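Local coordinates for nitroreductase family protein (Sphingopyxis sp., PDB 7DP1) that probably reduces nitro groups of dinitroaniline herbicides, using bound flavin mononucleotide and NADPH as the electron source, at residues A[80-85]-A[181-186]; A[126-131]-A[175-180]. The protein carries 1 engineered substitution. One frame throughout, in Å; residues are numbered along the deposited sequence.

Contact 1: residues A[80-85]-A[181-186]; sequences GFQPEY and YGATVR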
loop_
_atom_site.group_PDB
_atom_site.type_symbol
_atom_site.label_atom_id
_atom_site.label_comp_id
_atom_site.label_asym_id
_atom_site.label_seq_id
_atom_site.Cartn_x
_atom_site.Cartn_y
_atom_site.Cartn_z
ATOM N N GLY A 80 27.706 11.964 -1.202
ATOM C CA GLY A 80 26.706 12.566 -0.336
ATOM C C GLY A 80 25.499 11.678 -0.037
ATOM O O GLY A 80 24.683 11.991 0.828
ATOM N N PHE A 81 25.369 10.582 -0.774
ATOM C CA PHE A 81 24.208 9.713 -0.633
ATOM C C PHE A 81 24.107 9.136 0.773
ATOM O O PHE A 81 25.118 8.755 1.372
ATOM C CB PHE A 81 24.246 8.574 -1.651
ATOM C CG PHE A 81 23.890 8.995 -3.042
ATOM C CD1 PHE A 81 22.891 9.927 -3.262
ATOM C CD2 PHE A 81 24.520 8.424 -4.136
ATOM C CE1 PHE A 81 22.555 10.307 -4.545
ATOM C CE2 PHE A 81 24.179 8.797 -5.421
ATOM C CZ PHE A 81 23.199 9.742 -5.623
ATOM N N GLN A 82 22.881 9.102 1.294
ATOM C CA GLN A 82 22.590 8.500 2.599
ATOM C C GLN A 82 21.351 7.622 2.467
ATOM O O GLN A 82 20.271 7.963 2.960
ATOM C CB GLN A 82 22.361 9.570 3.676
ATOM C CG GLN A 82 23.448 10.646 3.752
ATOM C CD GLN A 82 23.020 11.830 4.606
ATOM O OE1 GLN A 82 21.883 12.311 4.493
ATOM N NE2 GLN A 82 23.929 12.317 5.458
ATOM N N PRO A 83 21.490 6.494 1.761
ATOM C CA PRO A 83 20.313 5.664 1.468
ATOM C C PRO A 83 19.689 5.119 2.746
ATOM O O PRO A 83 20.437 4.613 3.568
ATOM C CB PRO A 83 20.891 4.539 0.601
ATOM C CG PRO A 83 22.182 5.067 0.102
ATOM C CD PRO A 83 22.722 5.930 1.191
ATOM N N GLU A 84 18.368 5.234 2.923
ATOM C CA GLU A 84 17.677 4.666 4.083
ATOM C C GLU A 84 17.561 3.147 3.945
ATOM O O GLU A 84 17.509 2.415 4.939
ATOM C CB GLU A 84 16.259 5.245 4.240
ATOM C CG GLU A 84 16.124 6.611 4.842
ATOM C CD GLU A 84 16.429 6.652 6.337
ATOM O OE1 GLU A 84 17.622 6.725 6.684
ATOM O OE2 GLU A 84 15.483 6.625 7.161
ATOM N N TYR A 85 17.505 2.695 2.696
ATOM C CA TYR A 85 17.313 1.287 2.353
ATOM C C TYR A 85 17.582 1.128 0.858
ATOM O O TYR A 85 17.999 2.076 0.203
ATOM C CB TYR A 85 15.897 0.836 2.691
ATOM C CG TYR A 85 14.845 1.739 2.081
ATOM C CD1 TYR A 85 14.398 1.540 0.774
ATOM C CD2 TYR A 85 14.309 2.804 2.803
ATOM C CE1 TYR A 85 13.439 2.376 0.209
ATOM C CE2 TYR A 85 13.346 3.640 2.244
ATOM C CZ TYR A 85 12.919 3.421 0.947
ATOM O OH TYR A 85 11.975 4.248 0.380
ATOM N N TYR A 181 18.569 10.439 0.912
ATOM C CA TYR A 181 19.234 11.305 1.892
ATOM C C TYR A 181 18.451 11.274 3.194
ATOM O O TYR A 181 18.256 12.321 3.814
ATOM C CB TYR A 181 19.341 12.757 1.402
ATOM C CG TYR A 181 19.993 12.887 0.061
ATOM C CD1 TYR A 181 21.379 12.844 -0.063
ATOM C CD2 TYR A 181 19.227 13.022 -1.091
ATOM C CE1 TYR A 181 21.985 12.942 -1.286
ATOM C CE2 TYR A 181 19.831 13.125 -2.329
ATOM C CZ TYR A 181 21.211 13.082 -2.420
ATOM O OH TYR A 181 21.825 13.183 -3.647
ATOM N N GLY A 182 18.008 10.081 3.588
ATOM C CA GLY A 182 17.139 9.906 4.738
ATOM C C GLY A 182 17.613 10.623 5.994
ATOM O O GLY A 182 16.844 11.355 6.624
ATOM N N ALA A 183 18.883 10.427 6.340
ATOM C CA ALA A 183 19.448 10.982 7.570
ATOM C C ALA A 183 19.347 12.497 7.605
ATOM O O ALA A 183 19.008 13.072 8.634
ATOM C CB ALA A 183 20.903 10.554 7.736
ATOM N N THR A 184 19.652 13.139 6.480
ATOM C CA THR A 184 19.531 14.590 6.373
ATOM C C THR A 184 18.078 15.029 6.536
ATOM O O THR A 184 17.778 15.932 7.304
ATOM C CB THR A 184 20.040 15.114 5.024
ATOM O OG1 THR A 184 21.451 14.915 4.936
ATOM C CG2 THR A 184 19.731 16.602 4.886
ATOM N N VAL A 185 17.183 14.393 5.793
ATOM C CA VAL A 185 15.762 14.720 5.883
ATOM C C VAL A 185 15.270 14.555 7.323
ATOM O O VAL A 185 14.664 15.475 7.883
ATOM C CB VAL A 185 14.928 13.850 4.933
ATOM C CG1 VAL A 185 13.408 14.161 5.066
ATOM C CG2 VAL A 185 15.414 14.020 3.496
ATOM N N ARG A 186 15.563 13.404 7.924
ATOM C CA ARG A 186 15.175 13.139 9.305
ATOM C C ARG A 186 15.739 14.217 10.213
ATOM O O ARG A 186 15.066 14.650 11.144
ATOM C CB ARG A 186 15.637 11.753 9.780
ATOM C CG ARG A 186 14.786 10.606 9.237
ATOM C CD ARG A 186 15.033 9.293 9.979
ATOM N NE ARG A 186 16.060 8.505 9.315
ATOM C CZ ARG A 186 17.303 8.377 9.739
ATOM N NH1 ARG A 186 17.697 8.980 10.859
ATOM N NH2 ARG A 186 18.155 7.644 9.039
HETATM O O HOH W 1 19.857 7.857 5.461
#
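Q82 and T184 meet at about a right angle, and the amide oxygen of Q82 takes two bonds at the start of helix 182-189. T184 OG1 donates a hydrogen bond to Q82 OE1 at 2.7 Å. T184 N reaches the same OE1 at 3.1 Å, from the other face of the amide plane. The neighbouring A183 N is met by a water, which donates to Q82 O and E84 OE1. G182 N makes a weak bond to Q82 O.

E84 and R186 form a side-on salt bridge. R186 NH2 meets E84 OE1 on its syn side at 2.6 Å, and R186 NE meets E84 OE2 at 2.9 Å from above the carboxylate plane. E84 CG lies anti to its carbonyl carbon (chi1 -78°) and rests 3.4 Å from G182 CA. The bend at chi2 (-71°) then turns the carboxylate toward R186. E84 OE2 also accepts from L197 N of strand 195-204.

The F81 and Y181 rings pack obliquely, with F81 CD1 3.7 Å from Y181 CZ. Q82 and Y181 form a single beta bridge. Acceptors of loop 80-85 take up N-H groups at this helix start, with Y181 at the N-cap position, within the nitroreductase fold.

Contact 2: residues A[126-131]-A[175-180]; sequences QQNYRG and QECWAM. With FMN (flavin mononucleotide), chain C.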
loop_
_atom_site.group_PDB
_atom_site.type_symbol
_atom_site.label_atom_id
_atom_site.label_comp_id
_atom_site.label_asym_id
_atom_site.label_seq_id
_atom_site.Cartn_x
_atom_site.Cartn_y
_atom_site.Cartn_z
ATOM N N GLN A 126 16.558 16.226 -11.121
ATOM C CA GLN A 126 16.853 16.986 -9.916
ATOM C C GLN A 126 15.645 17.783 -9.421
ATOM O O GLN A 126 15.580 18.156 -8.254
ATOM C CB GLN A 126 18.055 17.893 -10.161
ATOM C CG GLN A 126 19.297 17.091 -10.506
ATOM C CD GLN A 126 20.552 17.616 -9.838
ATOM O OE1 GLN A 126 20.639 18.793 -9.488
ATOM N NE2 GLN A 126 21.530 16.736 -9.648
ATOM N N GLN A 127 14.679 18.010 -10.306
ATOM C CA GLN A 127 13.446 18.701 -9.946
ATOM C C GLN A 127 12.717 17.934 -8.847
ATOM O O GLN A 127 11.926 18.511 -8.099
ATOM C CB GLN A 127 12.540 18.853 -11.167
ATOM C CG GLN A 127 13.004 19.908 -12.164
ATOM C CD GLN A 127 12.635 21.325 -11.758
ATOM O OE1 GLN A 127 12.264 21.582 -10.617
ATOM N NE2 GLN A 127 12.743 22.255 -12.699
ATOM N N ASN A 128 13.000 16.634 -8.749
ATOM C CA ASN A 128 12.434 15.785 -7.693
ATOM C C ASN A 128 12.657 16.433 -6.334
ATOM O O ASN A 128 11.793 16.415 -5.456
ATOM C CB ASN A 128 13.081 14.387 -7.687
ATOM C CG ASN A 128 12.355 13.376 -8.569
ATOM O OD1 ASN A 128 11.452 12.680 -8.115
ATOM N ND2 ASN A 128 12.791 13.257 -9.822
ATOM N N TYR A 129 13.843 16.994 -6.161
ATOM C CA TYR A 129 14.234 17.503 -4.861
ATOM C C TYR A 129 13.686 18.914 -4.602
ATOM O O TYR A 129 13.968 19.512 -3.562
ATOM C CB TYR A 129 15.755 17.426 -4.730
ATOM C CG TYR A 129 16.182 15.968 -4.738
ATOM C CD1 TYR A 129 15.857 15.124 -3.679
ATOM C CD2 TYR A 129 16.865 15.419 -5.823
ATOM C CE1 TYR A 129 16.220 13.775 -3.691
ATOM C CE2 TYR A 129 17.236 14.069 -5.839
ATOM C CZ TYR A 129 16.913 13.262 -4.771
ATOM O OH TYR A 129 17.278 11.936 -4.778
ATOM N N ARG A 130 12.854 19.402 -5.524
ATOM C CA ARG A 130 11.988 20.539 -5.245
ATOM C C ARG A 130 10.513 20.125 -5.293
ATOM O O ARG A 130 9.627 20.972 -5.381
ATOM C CB ARG A 130 12.211 21.647 -6.275
ATOM C CG ARG A 130 13.645 21.883 -6.678
ATOM C CD ARG A 130 13.719 22.968 -7.755
ATOM N NE ARG A 130 14.328 24.209 -7.293
ATOM C CZ ARG A 130 15.638 24.418 -7.226
ATOM N NH1 ARG A 130 16.482 23.462 -7.589
ATOM N NH2 ARG A 130 16.102 25.581 -6.797
ATOM N N GLY A 131 10.248 18.826 -5.186
ATOM C CA GLY A 131 8.883 18.334 -5.169
ATOM C C GLY A 131 8.160 18.717 -6.450
ATOM O O GLY A 131 6.933 18.813 -6.492
ATOM N N GLN A 175 7.293 10.008 -3.823
ATOM C CA GLN A 175 8.716 10.188 -4.142
ATOM C C GLN A 175 9.640 9.417 -3.219
ATOM O O GLN A 175 9.824 9.805 -2.072
ATOM C CB GLN A 175 9.113 11.653 -4.056
ATOM C CG GLN A 175 8.521 12.573 -5.085
ATOM C CD GLN A 175 9.173 13.938 -5.000
ATOM O OE1 GLN A 175 8.859 14.728 -4.110
ATOM N NE2 GLN A 175 10.111 14.213 -5.906
ATOM N N GLU A 176 10.270 8.366 -3.730
ATOM C CA GLU A 176 11.253 7.634 -2.939
ATOM C C GLU A 176 12.618 8.298 -2.987
ATOM O O GLU A 176 13.541 7.899 -2.272
ATOM C CB GLU A 176 11.369 6.203 -3.432
ATOM C CG GLU A 176 10.642 5.221 -2.576
ATOM C CD GLU A 176 10.222 3.990 -3.360
ATOM O OE1 GLU A 176 10.632 3.851 -4.537
ATOM O OE2 GLU A 176 9.477 3.172 -2.788
ATOM N N CYS A 177 12.759 9.297 -3.851
ATOM C CA CYS A 177 14.057 9.949 -4.028
ATOM C C CYS A 177 14.600 10.535 -2.714
ATOM O O CYS A 177 15.811 10.600 -2.507
ATOM C CB CYS A 177 13.948 11.050 -5.087
ATOM S SG CYS A 177 12.731 12.326 -4.678
ATOM N N TRP A 178 13.695 10.930 -1.822
ATOM C CA TRP A 178 14.074 11.504 -0.528
ATOM C C TRP A 178 14.777 10.486 0.372
ATOM O O TRP A 178 15.594 10.850 1.229
ATOM C CB TRP A 178 12.831 12.080 0.176
ATOM C CG TRP A 178 12.217 13.214 -0.629
ATOM C CD1 TRP A 178 11.106 13.148 -1.424
ATOM C CD2 TRP A 178 12.726 14.551 -0.761
ATOM N NE1 TRP A 178 10.889 14.362 -2.030
ATOM C CE2 TRP A 178 11.866 15.242 -1.634
ATOM C CE3 TRP A 178 13.818 15.234 -0.206
ATOM C CZ2 TRP A 178 12.055 16.585 -1.967
ATOM C CZ3 TRP A 178 14.016 16.573 -0.544
ATOM C CH2 TRP A 178 13.139 17.232 -1.413
ATOM N N ALA A 179 14.468 9.206 0.182
ATOM C CA ALA A 179 15.114 8.174 0.979
ATOM C C ALA A 179 16.602 8.048 0.639
ATOM O O ALA A 179 17.355 7.442 1.396
ATOM C CB ALA A 179 14.390 6.813 0.792
ATOM N N MET A 180 17.026 8.625 -0.486
ATOM C CA MET A 180 18.459 8.739 -0.822
ATOM C C MET A 180 19.256 9.585 0.162
ATOM O O MET A 180 20.479 9.490 0.209
ATOM C CB MET A 180 18.646 9.309 -2.229
ATOM C CG MET A 180 18.308 8.323 -3.339
ATOM S SD MET A 180 19.633 7.109 -3.541
ATOM C CE MET A 180 19.130 5.816 -2.405
HETATM N N1 FMN C . 8.278 9.195 -9.337
HETATM C C2 FMN C . 9.345 10.058 -9.478
HETATM O O2 FMN C . 9.454 10.752 -10.481
HETATM N N3 FMN C . 10.308 10.153 -8.499
HETATM C C4 FMN C . 10.222 9.391 -7.358
HETATM O O4 FMN C . 11.095 9.507 -6.479
HETATM C C4A FMN C . 9.149 8.510 -7.224
HETATM N N5 FMN C . 9.032 7.722 -6.100
HETATM C C5A FMN C . 7.964 6.861 -5.942
HETATM C C6 FMN C . 7.882 6.096 -4.782
HETATM C C7 FMN C . 6.825 5.223 -4.604
HETATM C C7M FMN C . 6.706 4.397 -3.360
HETATM C C8 FMN C . 5.847 5.114 -5.581
HETATM C C8M FMN C . 4.712 4.167 -5.322
HETATM C C9 FMN C . 5.924 5.877 -6.749
HETATM C C9A FMN C . 6.991 6.757 -6.937
HETATM N N10 FMN C . 7.115 7.536 -8.077
HETATM C C10 FMN C . 8.185 8.406 -8.219
HETATM C "C1'" FMN C . 6.088 7.490 -9.164
HETATM C "C2'" FMN C . 6.167 6.272 -10.080
HETATM O "O2'" FMN C . 7.181 6.467 -11.032
HETATM C "C3'" FMN C . 4.825 6.135 -10.791
HETATM O "O3'" FMN C . 3.891 5.717 -9.818
HETATM C "C4'" FMN C . 4.816 5.106 -11.918
HETATM O "O4'" FMN C . 5.652 5.456 -13.007
HETATM C "C5'" FMN C . 3.404 5.017 -12.444
HETATM O "O5'" FMN C . 3.050 6.288 -12.931
HETATM P P FMN C . 1.675 6.920 -12.387
HETATM O O1P FMN C . 1.602 8.356 -12.822
HETATM O O2P FMN C . 0.510 6.120 -12.945
HETATM O O3P FMN C . 1.662 6.814 -10.873
#
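N128 and C177 lie on two short 3-10 turns, their CA atoms 7.1 Å apart, and no backbone hydrogen bond joins the turns. Side chains make the link. Q175 NE2 donates to N128 O at 2.8 Å and to N128 OD1 at 3.0 Å, both acceptors lying near its amide plane. N128 O also accepts from G131 N, on the other face of its plane. N128 OD1 accepts a second hydrogen bond, from FMN N3, at 2.8 Å. W178 NE1 binds Q175 OE1 from above the amide plane, so both ends of the Q175 amide are used and its rotation is fixed. Replacing Q175 by an alanine would probably cost W178 NE1 its acceptor, and N128 O and OD1 the donor they share.

Y129 points an edge at the face of W178, the planes at 85° and CD1 3.9 Å from CZ3. Y129 OH donates to C177 O at 3.0 Å, from above the carbonyl plane. C177 SG makes an oblique sulfur-aromatic contact with the Y129 ring and lies over a face of W178. E176 N donates to FMN N5 at 2.8 Å and C177 N to FMN O4.

Helix 60-74 packs on Y129 through V70 and I74. Strand 136-143 meets Q175 and W178 through M137, while W178 also touches L197 of strand 195-204. The turn 177-180 runs from strand 171-175 toward helix 182-189.

In the fold
Contact 2 is core: its touching residues are mostly buried, and it lies nearer the centre of the chain. Contact 1 is partly buried and farther out, about 11 Å from contact 2 between centres. Along the chain, contact 2 is nested within the loop that contact 1 closes. Segments 175-180 and 181-186 run on directly, and loop 80-85 touches both. Backbone bonds from Q82 N to M180 O and from E84 N to A179 O probably join the two contacts. Their chemistry differs in part. Both use a glutamine amide and aromatic packing. Contact 1 adds a salt bridge and a water, and contact 2 adds backbone N-H groups that hold the flavin.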